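Local coordinates for protein glutathione S-transferase 1 (Ascaris suum, PDB 4Q5F) that conjugates reduced glutathione to a wide range of hydrophobic electrophiles and can also act as a glutathione peroxidase, at residues P14-T19 / R85-A90; I79-G84 / V165-L170; E149-K154 / E158-K163. One frame throughout, in Å; residues are numbered along the deposited sequence.

Interaction 1 of 3, residues P14-T19 / R85-A90; sequences PQYKLT and RQFGLA
Y16 and F87 meet ring to ring, F87 turning an edge toward the face of Y16 in an offset edge-to-face (T-shaped) pair. The planes stand at 89° and the centroids lie 6.0 Å apart, and the offset leaves the hydroxyl end of Y16 next to the leading edge of F87. CZ of F87 sits 4.2 Å from CE2 of Y16, and CE1 of F87 is 3.9 Å from the Y16 phenol oxygen OH. The side chains run in from opposite directions, each with CG anti to its own carbonyl carbon (chi1 -66° in Y16, -56° in F87). The exposed Q86 adds a looser touch, its OE1 4.2 Å from Y16 OH, too far for a bond.

All this lies within the thioredoxin-like N-terminal domain of the GST fold: Y16 starts strand 16-21, an inner strand of the four-stranded sheet, while F87 is the first residue beyond helix 76-86 to leave helical geometry. The pair thus ties one end of the sheet to the end of that helix.

Further out, the Y16 ring also meets F34 of helix 27-37 and packs on V39, F41, L66 and V68, whereas F87 leans on A37 and V39. Backbone bonds from Y16 to E42 hold the strand in the sheet. On the helix side Q86 packs against P94 of the second subunit, and R85 forms a salt bridge with E97 of that subunit.

Interaction 2 of 3, residues I79-G84 / V165-L170; sequences IYRYLG and VTWADL
At the interface between the thioredoxin-like N-terminal domain and the all-helical C-terminal domain of this GST, W167, the first residue of helix 167-182, lays its indole against helix 76-86. With CG between the backbone N and the carbonyl carbon (chi1 62°), the indole is turned toward that helix. One indole face takes the backbone of the helix: R81 CA makes a CH-pi contact 4.2 Å from the centroid of the five-membered ring and 20° off its normal, and the carbonyl of Y80 lies over the same face. At the six-membered ring, Y80 CB packs tightly, 3.4 Å from CE3 of W167, and the two side chains cross at about a right angle. G84 brings the backbones together: its CA is 3.8 Å from W167 CD1, an approach that leaves little room for a side chain. R81 passes near the far end of the indole, its NE 4.2 Å from W167 CZ2, with the guanidinium almost perpendicular to the ring. T166 holds the N-cap position, and its N bonds to the anti lone pair of D169 OD2 at 2.8 Å, as in one half of a capping box.

On the other indole face lies A168 CB, and F104 meets the ring edge-to-face. R81 pairs with D101 of its own chain and with D101 of the second subunit, while Y80 OH bonds to the backbone O of L26, a residue of the glutathione pocket. No hydrogen bond joins the two segments, so shape and dispersion do the work across this buried boundary, while the polar ends of Y80 and R81 find partners elsewhere.

Interaction 3 of 3, residues E149-K154 / E158-K163; sequences EKFLAK and EYMVGK
M160 and F151 supply the sulfur-aromatic part of this contact. The M160 SD lies 5.1 Å from the centroid of the F151 ring, 72° off the normal, so this Met-aromatic contact comes in obliquely instead of over the face; its closest ring atom is CD1 of F151, at 3.8 Å. The M160 chain bends at chi2 (-61°), which folds the sulfur back beside the helix, and SD also touches L152 CB at 3.8 Å, with the terminal methyl CE near the same carbon.

Purely apolar packing extends the patch. V161 CG2 meets F151 at the ring edge, near its plane, 4.1 Å from CE1. Within the helix, K154 lays its CD over one face of the same ring.

A third group sets carbon against backbone oxygen. F151 CE1 is 3.5 Å from M160 O, and L152 CD1 lies 3.6 Å from Y159 O and also comes near E158 O. L152 has CG anti to its backbone N (chi1 176°), and chi2 then brings CD1 to the loop. No hydrogen bond links the two segments, but S155, between them in the chain, has OG within hydrogen-bonding distance of both carbonyls, L152 O and Y159 O, which must share its one hydrogen, and so helps hold the turn together.

The arrangement folds the loop after helix 129-155 back over the helix's last turns, in the all-helical C-terminal domain, and 158-163 leads on into helix 167-182. Helix 94-114 packs on one side through Q99 and I103, which touch F151 and, for I103, M160; helix 191-201 brings Y196 against L152 and M160.

How the interactions relate
Interactions 1 and 2 share helix 76-86 and lie 9 Å apart between centres; their segments alternate along the chain. L89 connects them, its N probably bonded to G84 O and its O to W167 N. Interaction 3 is nested within the loop closed by interaction 2, 15 Å from it between centres, and touches it where Y159 and M160 of 158-163 meet V165 and D169. Interactions 1 and 3 stand 24 Å apart between centres, about 6 Å at their nearest atoms, without touching. In space the three lead from the sheet of the N-terminal domain, through the domain boundary, into the C-terminal helices, with helix 76-86 also facing the second subunit in interactions 1 and 2.

Interaction 1 of 3, residues P14-T19 / R85-A90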
# COMPACT_ATOMS: atom_id res chain seq x y z
N PRO B 14 12.71 -23.74 1.70
CA PRO B 14 11.26 -23.56 1.78
C PRO B 14 10.55 -23.74 0.44
O PRO B 14 11.15 -23.51 -0.61
CB PRO B 14 11.13 -22.11 2.27
CG PRO B 14 12.41 -21.42 1.79
CD PRO B 14 13.37 -22.48 1.29
N GLN B 15 9.28 -24.15 0.49
CA GLN B 15 8.50 -24.43 -0.71
C GLN B 15 7.48 -23.33 -1.00
O GLN B 15 6.69 -22.96 -0.12
CB GLN B 15 7.80 -25.78 -0.57
CG GLN B 15 8.72 -26.96 -0.84
CD GLN B 15 8.07 -28.30 -0.54
OE1 GLN B 15 7.12 -28.39 0.24
NE2 GLN B 15 8.58 -29.35 -1.17
N TYR B 16 7.50 -22.83 -2.23
CA TYR B 16 6.69 -21.68 -2.62
C TYR B 16 5.67 -22.01 -3.70
O TYR B 16 6.00 -22.63 -4.72
CB TYR B 16 7.60 -20.56 -3.14
CG TYR B 16 8.50 -19.96 -2.09
CD1 TYR B 16 8.00 -19.12 -1.11
CD2 TYR B 16 9.87 -20.23 -2.09
CE1 TYR B 16 8.83 -18.57 -0.15
CE2 TYR B 16 10.70 -19.68 -1.14
CZ TYR B 16 10.18 -18.85 -0.17
OH TYR B 16 11.01 -18.30 0.78
N LYS B 17 4.42 -21.60 -3.48
CA LYS B 17 3.38 -21.70 -4.50
C LYS B 17 2.66 -20.35 -4.65
O LYS B 17 2.09 -19.83 -3.69
CB LYS B 17 2.37 -22.79 -4.14
CG LYS B 17 1.21 -22.90 -5.12
CD LYS B 17 0.39 -24.15 -4.86
CE LYS B 17 -1.05 -24.01 -5.32
NZ LYS B 17 -2.00 -24.17 -4.19
N LEU B 18 2.71 -19.80 -5.85
CA LEU B 18 2.04 -18.55 -6.17
C LEU B 18 0.78 -18.84 -6.98
O LEU B 18 0.85 -19.47 -8.03
CB LEU B 18 2.97 -17.64 -6.98
CG LEU B 18 2.39 -16.29 -7.41
CD1 LEU B 18 2.26 -15.35 -6.22
CD2 LEU B 18 3.25 -15.67 -8.50
N THR B 19 -0.35 -18.36 -6.47
CA THR B 19 -1.64 -18.56 -7.14
C THR B 19 -2.16 -17.24 -7.70
O THR B 19 -2.47 -16.32 -6.94
CB THR B 19 -2.68 -19.16 -6.18
OG1 THR B 19 -2.21 -20.42 -5.68
CG2 THR B 19 -4.02 -19.38 -6.88
N ARG B 85 12.50 -9.41 1.08
CA ARG B 85 13.30 -9.53 2.29
C ARG B 85 13.93 -10.91 2.42
O ARG B 85 15.08 -11.04 2.84
CB ARG B 85 12.45 -9.21 3.52
CG ARG B 85 12.16 -7.73 3.67
CD ARG B 85 10.94 -7.45 4.53
NE ARG B 85 11.18 -7.71 5.94
CZ ARG B 85 10.60 -7.04 6.94
NH1 ARG B 85 9.74 -6.06 6.69
NH2 ARG B 85 10.88 -7.35 8.20
N GLN B 86 13.18 -11.93 2.04
CA GLN B 86 13.68 -13.30 2.06
C GLN B 86 14.88 -13.47 1.13
O GLN B 86 15.79 -14.25 1.43
CB GLN B 86 12.58 -14.29 1.65
CG GLN B 86 11.54 -14.54 2.73
CD GLN B 86 12.12 -15.21 3.96
OE1 GLN B 86 12.95 -16.11 3.86
NE2 GLN B 86 11.67 -14.78 5.13
N PHE B 87 14.89 -12.73 0.03
CA PHE B 87 15.89 -12.93 -1.02
C PHE B 87 16.94 -11.81 -1.06
O PHE B 87 17.72 -11.73 -2.01
CB PHE B 87 15.22 -13.03 -2.40
CG PHE B 87 14.17 -14.10 -2.49
CD1 PHE B 87 14.10 -15.13 -1.56
CD2 PHE B 87 13.25 -14.10 -3.53
CE1 PHE B 87 13.13 -16.11 -1.65
CE2 PHE B 87 12.28 -15.08 -3.63
CZ PHE B 87 12.23 -16.09 -2.69
N GLY B 88 16.96 -10.96 -0.05
CA GLY B 88 17.92 -9.88 0.01
C GLY B 88 17.77 -8.88 -1.12
O GLY B 88 18.76 -8.34 -1.62
N LEU B 89 16.53 -8.63 -1.52
CA LEU B 89 16.22 -7.66 -2.57
C LEU B 89 15.33 -6.55 -2.00
O LEU B 89 14.47 -6.02 -2.70
CB LEU B 89 15.51 -8.34 -3.74
CG LEU B 89 16.34 -9.33 -4.56
CD1 LEU B 89 15.44 -10.15 -5.47
CD2 LEU B 89 17.38 -8.58 -5.37
N ALA B 90 15.55 -6.22 -0.74
CA ALA B 90 14.68 -5.29 -0.02
C ALA B 90 15.41 -4.03 0.45
O ALA B 90 14.77 -3.07 0.87
CB ALA B 90 14.03 -5.99 1.16

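Interaction 2 of 3, residues I79-G84 / V165-L170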
# COMPACT_ATOMS: atom_id res chain seq x y z
N ILE B 79 3.20 -9.53 -0.43
CA ILE B 79 3.89 -10.65 -1.05
C ILE B 79 5.24 -10.21 -1.62
O ILE B 79 6.25 -10.88 -1.43
CB ILE B 79 3.03 -11.31 -2.16
CG1 ILE B 79 1.79 -11.95 -1.54
CG2 ILE B 79 3.83 -12.36 -2.93
CD1 ILE B 79 0.74 -12.38 -2.55
N TYR B 80 5.25 -9.08 -2.33
CA TYR B 80 6.48 -8.54 -2.89
C TYR B 80 7.52 -8.34 -1.79
O TYR B 80 8.67 -8.76 -1.92
CB TYR B 80 6.23 -7.19 -3.56
CG TYR B 80 5.18 -7.17 -4.66
CD1 TYR B 80 4.85 -8.32 -5.36
CD2 TYR B 80 4.53 -5.99 -4.99
CE1 TYR B 80 3.89 -8.30 -6.36
CE2 TYR B 80 3.58 -5.96 -5.99
CZ TYR B 80 3.27 -7.11 -6.67
OH TYR B 80 2.31 -7.07 -7.66
N ARG B 81 7.10 -7.68 -0.71
CA ARG B 81 8.00 -7.32 0.37
C ARG B 81 8.52 -8.56 1.09
O ARG B 81 9.70 -8.63 1.44
CB ARG B 81 7.28 -6.41 1.37
CG ARG B 81 8.18 -5.86 2.47
CD ARG B 81 7.48 -4.81 3.32
NE ARG B 81 6.87 -3.76 2.51
CZ ARG B 81 5.58 -3.68 2.20
NH1 ARG B 81 4.71 -4.59 2.64
NH2 ARG B 81 5.14 -2.68 1.44
N TYR B 82 7.65 -9.53 1.30
CA TYR B 82 8.03 -10.76 1.98
C TYR B 82 9.10 -11.49 1.17
O TYR B 82 10.13 -11.90 1.71
CB TYR B 82 6.82 -11.67 2.19
CG TYR B 82 7.18 -13.00 2.80
CD1 TYR B 82 7.41 -13.12 4.17
CD2 TYR B 82 7.31 -14.14 2.02
CE1 TYR B 82 7.75 -14.34 4.73
CE2 TYR B 82 7.65 -15.36 2.57
CZ TYR B 82 7.86 -15.45 3.93
OH TYR B 82 8.20 -16.66 4.49
N LEU B 83 8.85 -11.65 -0.13
CA LEU B 83 9.81 -12.28 -1.02
C LEU B 83 11.10 -11.47 -1.09
O LEU B 83 12.20 -12.02 -1.06
CB LEU B 83 9.22 -12.41 -2.42
CG LEU B 83 8.41 -13.68 -2.71
CD1 LEU B 83 7.53 -14.06 -1.53
CD2 LEU B 83 7.56 -13.49 -3.95
N GLY B 84 10.96 -10.15 -1.18
CA GLY B 84 12.10 -9.26 -1.29
C GLY B 84 13.05 -9.40 -0.13
O GLY B 84 14.27 -9.49 -0.31
N VAL B 165 19.63 -3.89 -7.46
CA VAL B 165 18.20 -4.00 -7.71
C VAL B 165 17.42 -4.41 -6.46
O VAL B 165 17.92 -5.18 -5.64
CB VAL B 165 17.92 -5.01 -8.86
CG1 VAL B 165 18.04 -6.45 -8.38
CG2 VAL B 165 16.55 -4.76 -9.48
N THR B 166 16.21 -3.88 -6.33
CA THR B 166 15.30 -4.27 -5.25
C THR B 166 13.97 -4.73 -5.85
O THR B 166 13.75 -4.60 -7.05
CB THR B 166 15.04 -3.11 -4.27
OG1 THR B 166 14.37 -2.04 -4.94
CG2 THR B 166 16.35 -2.60 -3.68
N TRP B 167 13.08 -5.25 -5.01
CA TRP B 167 11.81 -5.77 -5.49
C TRP B 167 10.92 -4.67 -6.05
O TRP B 167 10.12 -4.91 -6.96
CB TRP B 167 11.07 -6.53 -4.38
CG TRP B 167 10.69 -5.70 -3.19
CD1 TRP B 167 11.40 -5.57 -2.03
CD2 TRP B 167 9.52 -4.89 -3.04
NE1 TRP B 167 10.74 -4.73 -1.16
CE2 TRP B 167 9.58 -4.30 -1.76
CE3 TRP B 167 8.42 -4.61 -3.86
CZ2 TRP B 167 8.59 -3.45 -1.28
CZ3 TRP B 167 7.44 -3.76 -3.38
CH2 TRP B 167 7.53 -3.19 -2.11
N ALA B 168 11.06 -3.46 -5.52
CA ALA B 168 10.29 -2.32 -6.02
C ALA B 168 10.70 -2.01 -7.45
O ALA B 168 9.85 -1.68 -8.29
CB ALA B 168 10.51 -1.10 -5.13
N ASP B 169 11.99 -2.13 -7.74
CA ASP B 169 12.50 -1.89 -9.09
C ASP B 169 11.88 -2.87 -10.08
O ASP B 169 11.45 -2.48 -11.17
CB ASP B 169 14.02 -2.03 -9.12
CG ASP B 169 14.72 -0.99 -8.27
OD1 ASP B 169 14.40 0.21 -8.41
OD2 ASP B 169 15.60 -1.36 -7.46
N LEU B 170 11.83 -4.14 -9.69
CA LEU B 170 11.32 -5.19 -10.57
C LEU B 170 9.85 -4.99 -10.93
O LEU B 170 9.46 -5.13 -12.09
CB LEU B 170 11.51 -6.56 -9.91
CG LEU B 170 12.95 -6.95 -9.56
CD1 LEU B 170 12.97 -8.26 -8.79
CD2 LEU B 170 13.81 -7.05 -10.81

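Interaction 3 of 3, residues E149-K154 / E158-K163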
# COMPACT_ATOMS: atom_id res chain seq x y z
N GLU B 149 10.93 10.06 -11.23
CA GLU B 149 12.20 10.39 -11.86
C GLU B 149 13.06 11.21 -10.91
O GLU B 149 14.28 11.05 -10.87
CB GLU B 149 11.96 11.16 -13.15
CG GLU B 149 12.98 10.90 -14.25
CD GLU B 149 12.54 11.46 -15.58
OE1 GLU B 149 11.72 12.40 -15.59
OE2 GLU B 149 13.01 10.96 -16.63
N LYS B 150 12.42 12.10 -10.15
CA LYS B 150 13.10 12.89 -9.13
C LYS B 150 13.76 11.98 -8.11
O LYS B 150 14.93 12.13 -7.78
CB LYS B 150 12.11 13.82 -8.44
CG LYS B 150 12.59 14.38 -7.10
CD LYS B 150 11.60 15.39 -6.53
CE LYS B 150 12.00 15.81 -5.12
NZ LYS B 150 11.22 16.99 -4.65
N PHE B 151 12.97 11.04 -7.60
CA PHE B 151 13.43 10.08 -6.60
C PHE B 151 14.59 9.26 -7.14
O PHE B 151 15.57 9.00 -6.44
CB PHE B 151 12.28 9.15 -6.23
CG PHE B 151 12.50 8.37 -4.96
CD1 PHE B 151 13.19 7.17 -4.98
CD2 PHE B 151 12.02 8.84 -3.75
CE1 PHE B 151 13.39 6.45 -3.82
CE2 PHE B 151 12.22 8.13 -2.59
CZ PHE B 151 12.90 6.93 -2.62
N LEU B 152 14.47 8.86 -8.40
CA LEU B 152 15.49 8.07 -9.07
C LEU B 152 16.81 8.83 -9.16
O LEU B 152 17.88 8.24 -9.20
CB LEU B 152 15.02 7.68 -10.47
CG LEU B 152 16.01 6.92 -11.35
CD1 LEU B 152 16.47 5.63 -10.68
CD2 LEU B 152 15.38 6.63 -12.70
N ALA B 153 16.71 10.16 -9.18
CA ALA B 153 17.89 11.01 -9.32
C ALA B 153 18.60 11.22 -7.98
O ALA B 153 19.77 11.61 -7.96
CB ALA B 153 17.51 12.35 -9.92
N LYS B 154 17.90 10.97 -6.87
CA LYS B 154 18.55 10.99 -5.56
C LYS B 154 19.73 10.04 -5.60
O LYS B 154 20.84 10.38 -5.20
CB LYS B 154 17.62 10.47 -4.46
CG LYS B 154 16.28 11.14 -4.28
CD LYS B 154 15.40 10.29 -3.35
CE LYS B 154 16.04 10.08 -1.97
NZ LYS B 154 15.33 9.05 -1.15
N GLU B 158 21.61 3.26 -10.64
CA GLU B 158 20.61 2.96 -11.67
C GLU B 158 19.25 2.57 -11.09
O GLU B 158 18.31 2.32 -11.83
CB GLU B 158 21.13 1.84 -12.58
CG GLU B 158 21.69 0.66 -11.81
CD GLU B 158 23.20 0.70 -11.67
OE1 GLU B 158 23.90 0.60 -12.70
OE2 GLU B 158 23.69 0.85 -10.53
N TYR B 159 19.16 2.51 -9.76
CA TYR B 159 17.94 2.07 -9.08
C TYR B 159 17.39 3.13 -8.14
O TYR B 159 18.08 4.09 -7.80
CB TYR B 159 18.21 0.77 -8.32
CG TYR B 159 18.84 -0.29 -9.19
CD1 TYR B 159 18.13 -0.84 -10.26
CD2 TYR B 159 20.14 -0.74 -8.97
CE1 TYR B 159 18.70 -1.81 -11.07
CE2 TYR B 159 20.71 -1.70 -9.78
CZ TYR B 159 19.98 -2.23 -10.83
OH TYR B 159 20.54 -3.19 -11.64
N MET B 160 16.14 2.95 -7.73
CA MET B 160 15.46 3.90 -6.86
C MET B 160 16.21 4.03 -5.54
O MET B 160 16.44 5.14 -5.06
CB MET B 160 14.02 3.46 -6.60
CG MET B 160 13.10 3.61 -7.80
SD MET B 160 12.96 5.33 -8.33
CE MET B 160 11.97 5.15 -9.81
N VAL B 161 16.59 2.89 -4.98
CA VAL B 161 17.32 2.86 -3.72
C VAL B 161 18.53 1.93 -3.85
O VAL B 161 18.43 0.84 -4.41
CB VAL B 161 16.44 2.34 -2.56
CG1 VAL B 161 17.13 2.59 -1.21
CG2 VAL B 161 15.03 2.95 -2.60
N GLY B 162 19.68 2.38 -3.35
CA GLY B 162 20.87 1.56 -3.30
C GLY B 162 21.52 1.31 -4.65
O GLY B 162 21.01 1.74 -5.69
N LYS B 163 22.64 0.60 -4.63
CA LYS B 163 23.44 0.36 -5.83
C LYS B 163 23.08 -0.95 -6.53
O LYS B 163 23.66 -1.28 -7.57
CB LYS B 163 24.93 0.35 -5.46